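Local coordinates for protein leucine--tRNA ligase (Agrobacterium radiobacter, PDB 5AH5) that probably charges tRNA(Leu) with L-leucine at the expense of ATP, as a class I aminoacyl-tRNA synthetase, at residues 36-41 with 527-532; 81-86 with 487-492. All coordinates share one frame; numbering follows the deposited sequence.

Contact 1: residues 36-41 with 527-532; sequences LEMFPY and IEHATL. With LSS (5'-O-(L-leucylsulfamoyl)adenosine), chain I.
Met-38 and His-529 meet directly, their side chains sliding past each other in opposite directions. The sulfur SD of Met-38 comes to 3.7 Å from CD2 of His-529 and stands oblique to the imidazole, 59° off its normal, while the methyl CE runs on alongside His-529 CB. Beyond CG the methionine is fully extended (chi2 -180°), which carries the sulfur across to the histidine, and on the way CB and CG brush the leucyl methyl C11 and the ribose hydroxyl O3. Tyr-41 reaches the same imidazole from another direction, its OH near the ring plane at the CE1 edge, a loose contact at 4.2 Å. The bound 5'-O-(L-leucylsulfamoyl)adenosine lies between the two segments and touches both. His-529 gives NE2-H in its ring plane to the leucyl carbonyl O1 (2.8 Å, 158° at the hydrogen), and one imidazole face carries the leucyl methyl C10, displaced toward the rim. The phenol ring of Tyr-41 lies over the leucyl amine: N4 sits above the ring centre, 3.2 Å from its plane. That amine also donates to Phe-39 O (2.9 Å); it is therefore bonded to a backbone carbonyl and covered by an aromatic face. Phe-39 turns its ring edge, not its face, to C11, and stacks with Tyr-496. On the adenosine side Glu-528, its chain bent at chi2, brings OE2 to the ribose hydroxyl O2, which donates to it over 2.6 Å. The sulfamoyl oxygen O2A receives a weak bond from Tyr-41 N. The loops that follow strands 32-37 and 520-524, neighbours in the parallel sheet, thus frame the aminoacyl-adenylate pocket, here filled by its sulfamoyl analogue, of a class I Rossmann-type catalytic domain, with Pro-40 and Tyr-41 opening the predicted HIGH-region motif.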
loop_
_atom_site.group_PDB
_atom_site.type_symbol
_atom_site.label_atom_id
_atom_site.label_comp_id
_atom_site.label_asym_id
_atom_site.label_seq_id
_atom_site.Cartn_x
_atom_site.Cartn_y
_atom_site.Cartn_z
ATOM N N LEU B 36 8.602 5.816 -0.453
ATOM C CA LEU B 36 8.001 5.991 0.864
ATOM C C LEU B 36 7.294 4.768 1.306
ATOM O O LEU B 36 7.110 3.848 0.517
ATOM C CB LEU B 36 7.052 7.183 0.848
ATOM C CG LEU B 36 5.635 7.164 0.312
ATOM C CD1 LEU B 36 4.914 8.437 0.716
ATOM C CD2 LEU B 36 5.628 7.041 -1.155
ATOM N N GLU B 37 6.889 4.800 2.563
ATOM C CA GLU B 37 6.213 3.722 3.226
ATOM C C GLU B 37 4.942 4.306 3.845
ATOM O O GLU B 37 4.821 5.541 4.046
ATOM C CB GLU B 37 7.027 3.226 4.391
ATOM C CG GLU B 37 8.430 2.734 4.116
ATOM C CD GLU B 37 9.477 3.736 4.463
ATOM O OE1 GLU B 37 9.238 4.551 5.388
ATOM O OE2 GLU B 37 10.582 3.688 3.827
ATOM N N MET B 38 4.010 3.423 4.167
ATOM C CA MET B 38 2.745 3.862 4.774
ATOM C C MET B 38 2.985 4.425 6.153
ATOM O O MET B 38 3.422 3.715 7.083
ATOM C CB MET B 38 1.695 2.762 4.770
ATOM C CG MET B 38 1.154 2.473 3.407
ATOM S SD MET B 38 -0.062 1.165 3.563
ATOM C CE MET B 38 -0.257 0.650 1.890
ATOM N N PHE B 39 2.795 5.755 6.258
ATOM C CA PHE B 39 3.053 6.491 7.531
ATOM C C PHE B 39 2.173 5.992 8.687
ATOM O O PHE B 39 1.103 5.495 8.453
ATOM C CB PHE B 39 3.089 8.026 7.310
ATOM C CG PHE B 39 1.740 8.741 7.162
ATOM C CD1 PHE B 39 0.634 8.161 6.561
ATOM C CD2 PHE B 39 1.644 10.095 7.508
ATOM C CE1 PHE B 39 -0.524 8.877 6.400
ATOM C CE2 PHE B 39 0.467 10.799 7.340
ATOM C CZ PHE B 39 -0.604 10.220 6.761
ATOM N N PRO B 40 2.713 5.901 9.885
ATOM C CA PRO B 40 2.025 5.238 10.939
ATOM C C PRO B 40 0.949 6.089 11.695
ATOM O O PRO B 40 1.099 7.293 11.816
ATOM C CB PRO B 40 3.119 4.931 11.907
ATOM C CG PRO B 40 4.060 6.003 11.752
ATOM C CD PRO B 40 4.009 6.380 10.308
ATOM N N TYR B 41 -0.071 5.431 12.242
ATOM C CA TYR B 41 -1.014 6.094 13.184
ATOM C C TYR B 41 -0.286 6.404 14.463
ATOM O O TYR B 41 0.465 5.598 15.017
ATOM C CB TYR B 41 -2.243 5.219 13.488
ATOM C CG TYR B 41 -3.190 5.023 12.295
ATOM C CD1 TYR B 41 -3.793 6.126 11.680
ATOM C CD2 TYR B 41 -3.488 3.741 11.787
ATOM C CE1 TYR B 41 -4.672 5.980 10.657
ATOM C CE2 TYR B 41 -4.393 3.598 10.707
ATOM C CZ TYR B 41 -4.935 4.710 10.135
ATOM O OH TYR B 41 -5.793 4.641 9.056
ATOM N N ILE B 527 -1.213 -4.871 2.895
ATOM C CA ILE B 527 -2.303 -5.199 2.023
ATOM C C ILE B 527 -3.628 -4.944 2.693
ATOM O O ILE B 527 -4.654 -4.799 2.010
ATOM C CB ILE B 527 -2.218 -6.709 1.573
ATOM C CG1 ILE B 527 -3.165 -6.961 0.404
ATOM C CG2 ILE B 527 -2.542 -7.676 2.720
ATOM C CD1 ILE B 527 -2.750 -8.123 -0.473
ATOM N N GLU B 528 -3.653 -4.902 4.016
ATOM C CA GLU B 528 -4.891 -4.423 4.684
ATOM C C GLU B 528 -5.512 -3.094 4.137
ATOM O O GLU B 528 -6.725 -2.908 4.226
ATOM C CB GLU B 528 -4.735 -4.367 6.208
ATOM C CG GLU B 528 -3.883 -3.233 6.705
ATOM C CD GLU B 528 -2.398 -3.523 6.649
ATOM O OE1 GLU B 528 -2.004 -4.582 6.023
ATOM O OE2 GLU B 528 -1.641 -2.692 7.246
ATOM N N HIS B 529 -4.711 -2.235 3.506
ATOM C CA HIS B 529 -5.218 -0.982 2.916
ATOM C C HIS B 529 -5.755 -1.062 1.504
ATOM O O HIS B 529 -6.113 -0.046 0.907
ATOM C CB HIS B 529 -4.197 0.129 3.061
ATOM C CG HIS B 529 -4.125 0.665 4.445
ATOM N ND1 HIS B 529 -5.187 1.348 5.033
ATOM C CD2 HIS B 529 -3.177 0.532 5.398
ATOM C CE1 HIS B 529 -4.858 1.652 6.274
ATOM N NE2 HIS B 529 -3.663 1.152 6.531
ATOM N N ALA B 530 -5.866 -2.276 0.972
ATOM C CA ALA B 530 -6.279 -2.473 -0.405
ATOM C C ALA B 530 -7.579 -1.797 -0.769
ATOM O O ALA B 530 -7.727 -1.247 -1.878
ATOM C CB ALA B 530 -6.357 -3.970 -0.703
ATOM N N THR B 531 -8.566 -1.845 0.118
ATOM C CA THR B 531 -9.793 -1.112 -0.187
ATOM C C THR B 531 -10.082 -0.072 0.905
ATOM O O THR B 531 -11.243 0.261 1.098
ATOM C CB THR B 531 -11.010 -2.014 -0.380
ATOM O OG1 THR B 531 -11.237 -2.716 0.825
ATOM C CG2 THR B 531 -10.793 -2.979 -1.540
ATOM N N LEU B 532 -9.027 0.434 1.571
ATOM C CA LEU B 532 -9.070 1.704 2.322
ATOM C C LEU B 532 -8.149 2.714 1.642
ATOM O O LEU B 532 -8.518 3.242 0.643
ATOM C CB LEU B 532 -8.735 1.499 3.809
ATOM C CG LEU B 532 -9.844 0.754 4.587
ATOM C CD1 LEU B 532 -9.324 -0.085 5.722
ATOM C CD2 LEU B 532 -10.890 1.704 5.110
HETATM C C1 LSS I . -1.502 2.801 9.041
HETATM N N1 LSS I . 3.802 -6.470 10.363
HETATM O O1 LSS I . -1.887 1.723 8.646
HETATM S S1 LSS I . -0.231 1.790 10.895
HETATM C C2 LSS I . 4.079 -5.851 9.218
HETATM N N2 LSS I . -0.725 2.953 10.099
HETATM O O2 LSS I . 0.993 -2.517 7.282
HETATM N N3 LSS I . 3.697 -4.581 8.958
HETATM O O3 LSS I . 2.169 -0.330 6.083
HETATM C C4 LSS I . 3.008 -3.908 9.909
HETATM N N4 LSS I . -1.694 5.292 9.099
HETATM O O4 LSS I . 3.118 -0.462 9.239
HETATM C C5 LSS I . 2.614 -4.533 11.086
HETATM O O5 LSS I . 0.698 0.906 9.944
HETATM C C6 LSS I . 3.002 -5.845 11.299
HETATM N N6 LSS I . 2.673 -6.440 12.475
HETATM C C7 LSS I . -1.892 5.250 5.992
HETATM N N7 LSS I . 1.897 -3.637 11.811
HETATM C C8 LSS I . 1.793 -2.493 11.081
HETATM C C9 LSS I . -1.415 4.114 6.901
HETATM N N9 LSS I . 2.503 -2.665 9.935
HETATM C CA LSS I . -1.964 4.044 8.338
HETATM C C10 LSS I . -3.373 5.021 5.648
HETATM C C11 LSS I . -0.937 5.313 4.747
HETATM O O1A LSS I . -1.187 0.818 11.445
HETATM C C21 LSS I . 2.644 -1.735 8.832
HETATM C C22 LSS I . 1.348 -1.476 8.146
HETATM C C23 LSS I . 1.610 -0.157 7.414
HETATM C C24 LSS I . 2.571 0.513 8.373
HETATM C C25 LSS I . 1.868 1.458 9.349
HETATM O O2A LSS I . 0.683 2.194 11.942
#

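Contact 2: residues 81-86 with 487-492; sequences GLPAEN and MDTFVD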
loop_
_atom_site.group_PDB
_atom_site.type_symbol
_atom_site.label_atom_id
_atom_site.label_comp_id
_atom_site.label_asym_id
_atom_site.label_seq_id
_atom_site.Cartn_x
_atom_site.Cartn_y
_atom_site.Cartn_z
ATOM N N GLY B 81 -8.171 11.243 13.836
ATOM C CA GLY B 81 -9.202 10.263 13.744
ATOM C C GLY B 81 -9.103 9.148 14.744
ATOM O O GLY B 81 -8.387 9.208 15.721
ATOM N N LEU B 82 -9.798 8.075 14.428
ATOM C CA LEU B 82 -10.103 7.066 15.393
ATOM C C LEU B 82 -8.948 6.449 16.072
ATOM O O LEU B 82 -9.008 6.294 17.282
ATOM C CB LEU B 82 -11.014 6.028 14.789
ATOM C CG LEU B 82 -12.334 6.546 14.306
ATOM C CD1 LEU B 82 -13.153 5.356 13.822
ATOM C CD2 LEU B 82 -13.081 7.262 15.435
ATOM N N PRO B 83 -7.827 6.147 15.330
ATOM C CA PRO B 83 -6.800 5.410 16.012
ATOM C C PRO B 83 -6.069 6.120 17.100
ATOM O O PRO B 83 -5.876 5.562 18.218
ATOM C CB PRO B 83 -5.859 4.925 14.869
ATOM C CG PRO B 83 -6.736 4.868 13.685
ATOM C CD PRO B 83 -7.694 6.037 13.865
ATOM N N ALA B 84 -5.588 7.324 16.805
ATOM C CA ALA B 84 -5.029 8.150 17.867
ATOM C C ALA B 84 -6.089 8.403 18.960
ATOM O O ALA B 84 -5.769 8.368 20.137
ATOM C CB ALA B 84 -4.576 9.513 17.326
ATOM N N GLU B 85 -7.293 8.728 18.543
ATOM C CA GLU B 85 -8.312 9.256 19.503
ATOM C C GLU B 85 -8.705 8.154 20.539
ATOM O O GLU B 85 -8.717 8.399 21.772
ATOM C CB GLU B 85 -9.531 9.834 18.790
ATOM C CG GLU B 85 -10.427 10.569 19.858
ATOM C CD GLU B 85 -11.653 11.213 19.321
ATOM O OE1 GLU B 85 -12.151 10.789 18.296
ATOM O OE2 GLU B 85 -12.144 12.200 19.944
ATOM N N ASN B 86 -8.982 6.944 20.032
ATOM C CA ASN B 86 -9.301 5.759 20.892
ATOM C C ASN B 86 -8.117 5.423 21.746
ATOM O O ASN B 86 -8.254 5.104 22.923
ATOM C CB ASN B 86 -9.770 4.556 20.025
ATOM C CG ASN B 86 -11.102 4.833 19.385
ATOM O OD1 ASN B 86 -11.857 5.662 19.886
ATOM N ND2 ASN B 86 -11.399 4.188 18.301
ATOM N N MET B 487 -13.395 15.575 9.656
ATOM C CA MET B 487 -13.084 14.734 8.520
ATOM C C MET B 487 -12.514 13.385 8.980
ATOM O O MET B 487 -11.663 13.283 9.861
ATOM C CB MET B 487 -12.105 15.451 7.588
ATOM C CG MET B 487 -12.644 16.750 7.025
ATOM S SD MET B 487 -11.541 17.455 5.807
ATOM C CE MET B 487 -11.879 19.232 5.896
ATOM N N ASP B 488 -12.962 12.336 8.347
ATOM C CA ASP B 488 -12.305 11.016 8.567
ATOM C C ASP B 488 -10.780 11.000 8.284
ATOM O O ASP B 488 -10.328 11.698 7.393
ATOM C CB ASP B 488 -12.969 9.968 7.734
ATOM C CG ASP B 488 -12.565 8.543 8.193
ATOM O OD1 ASP B 488 -13.007 8.077 9.314
ATOM O OD2 ASP B 488 -11.782 7.922 7.409
ATOM N N THR B 489 -10.033 10.262 9.109
ATOM C CA THR B 489 -8.581 10.032 8.954
ATOM C C THR B 489 -8.135 9.650 7.513
ATOM O O THR B 489 -7.077 10.068 7.071
ATOM C CB THR B 489 -8.051 8.994 9.948
ATOM O OG1 THR B 489 -6.645 8.847 9.779
ATOM C CG2 THR B 489 -8.706 7.614 9.820
ATOM N N PHE B 490 -8.987 8.962 6.756
ATOM C CA PHE B 490 -8.626 8.612 5.394
ATOM C C PHE B 490 -8.679 9.759 4.393
ATOM O O PHE B 490 -8.091 9.660 3.286
ATOM C CB PHE B 490 -9.384 7.378 4.906
ATOM C CG PHE B 490 -8.979 6.136 5.636
ATOM C CD1 PHE B 490 -7.776 5.483 5.298
ATOM C CD2 PHE B 490 -9.777 5.594 6.633
ATOM C CE1 PHE B 490 -7.430 4.305 5.917
ATOM C CE2 PHE B 490 -9.401 4.443 7.305
ATOM C CZ PHE B 490 -8.206 3.802 6.949
ATOM N N VAL B 491 -9.263 10.881 4.801
ATOM C CA VAL B 491 -9.128 12.116 4.010
ATOM C C VAL B 491 -7.708 12.584 4.169
ATOM O O VAL B 491 -7.078 12.821 3.180
ATOM C CB VAL B 491 -10.153 13.262 4.392
ATOM C CG1 VAL B 491 -9.961 14.502 3.503
ATOM C CG2 VAL B 491 -11.570 12.759 4.175
ATOM N N ASP B 492 -7.179 12.657 5.397
ATOM C CA ASP B 492 -5.830 13.134 5.610
ATOM C C ASP B 492 -4.825 12.310 4.740
ATOM O O ASP B 492 -3.955 12.840 4.058
ATOM C CB ASP B 492 -5.383 12.960 7.043
ATOM C CG ASP B 492 -6.346 13.606 8.121
ATOM O OD1 ASP B 492 -7.490 14.035 7.844
ATOM O OD2 ASP B 492 -5.911 13.582 9.275
HETATM O O HOH W 1 -11.423 8.748 11.409
#
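Thr-489 faces the bare CA of Gly-81. Its CB lies 4.2 Å from Gly-81 CA, and the two alpha carbons are 4.8 Å apart. With no side chain on Gly-81, Thr-489 CB can come this close to the backbone; the positive phi of 80° is also easily adopted by a glycine. Beyond CB the chain forks. The methyl CG2, set between the backbone N and the carbonyl carbon, touches the ring of Pro-83 at CD, loosely at 4.5 Å. The hydroxyl OG1, anti to the backbone N (chi1 -178°), goes to the ring of Tyr-41 instead. The backbone N of Thr-489 donates to a water 3.1 Å away, and this water in turn donates to Asp-488 OD1 (2.7 Å) and takes a weak bond from Leu-82 N, so it bridges the two helix starts. The other carboxylate oxygen, Asp-488 OD2, caps the short, weakly bonded helix about 489-492 by accepting from Phe-490 N at 3.1 Å, the N-H arriving from above the carboxylate plane. OD1 has further partners in Arg-419, a salt bridge, and Gln-168, which would hold the carboxylate in place. Two helix N-termini, with Gly-81 and Asp-488 at their N-cap positions, therefore abut through glycine-threonine packing and a shared water, joining parts of the class I catalytic region some 400 residues apart in sequence, just behind the adenylate pocket.

How the contacts relate
The centres of contacts 1 and 2 lie about 13 Å apart, and Tyr-41 joins them. Pro-83 CB approaches Tyr-41 CG to 3.7 Å on the side of the ring opposite the leucyl amine, and Thr-489 OG1 packs 3.6 Å from Tyr-41 CE1. Phe-490 touches both sides of contact 1, with CZ 3.3 Å from Tyr-41 OH and CE1 3.7 Å from His-529 CE1. Contact 1 thus binds the ligand directly, and contact 2 forms a second layer behind it, the Thr-489 side chain being about 6 Å from the ligand. In sequence, both segments of contact 2 fall between those of contact 1.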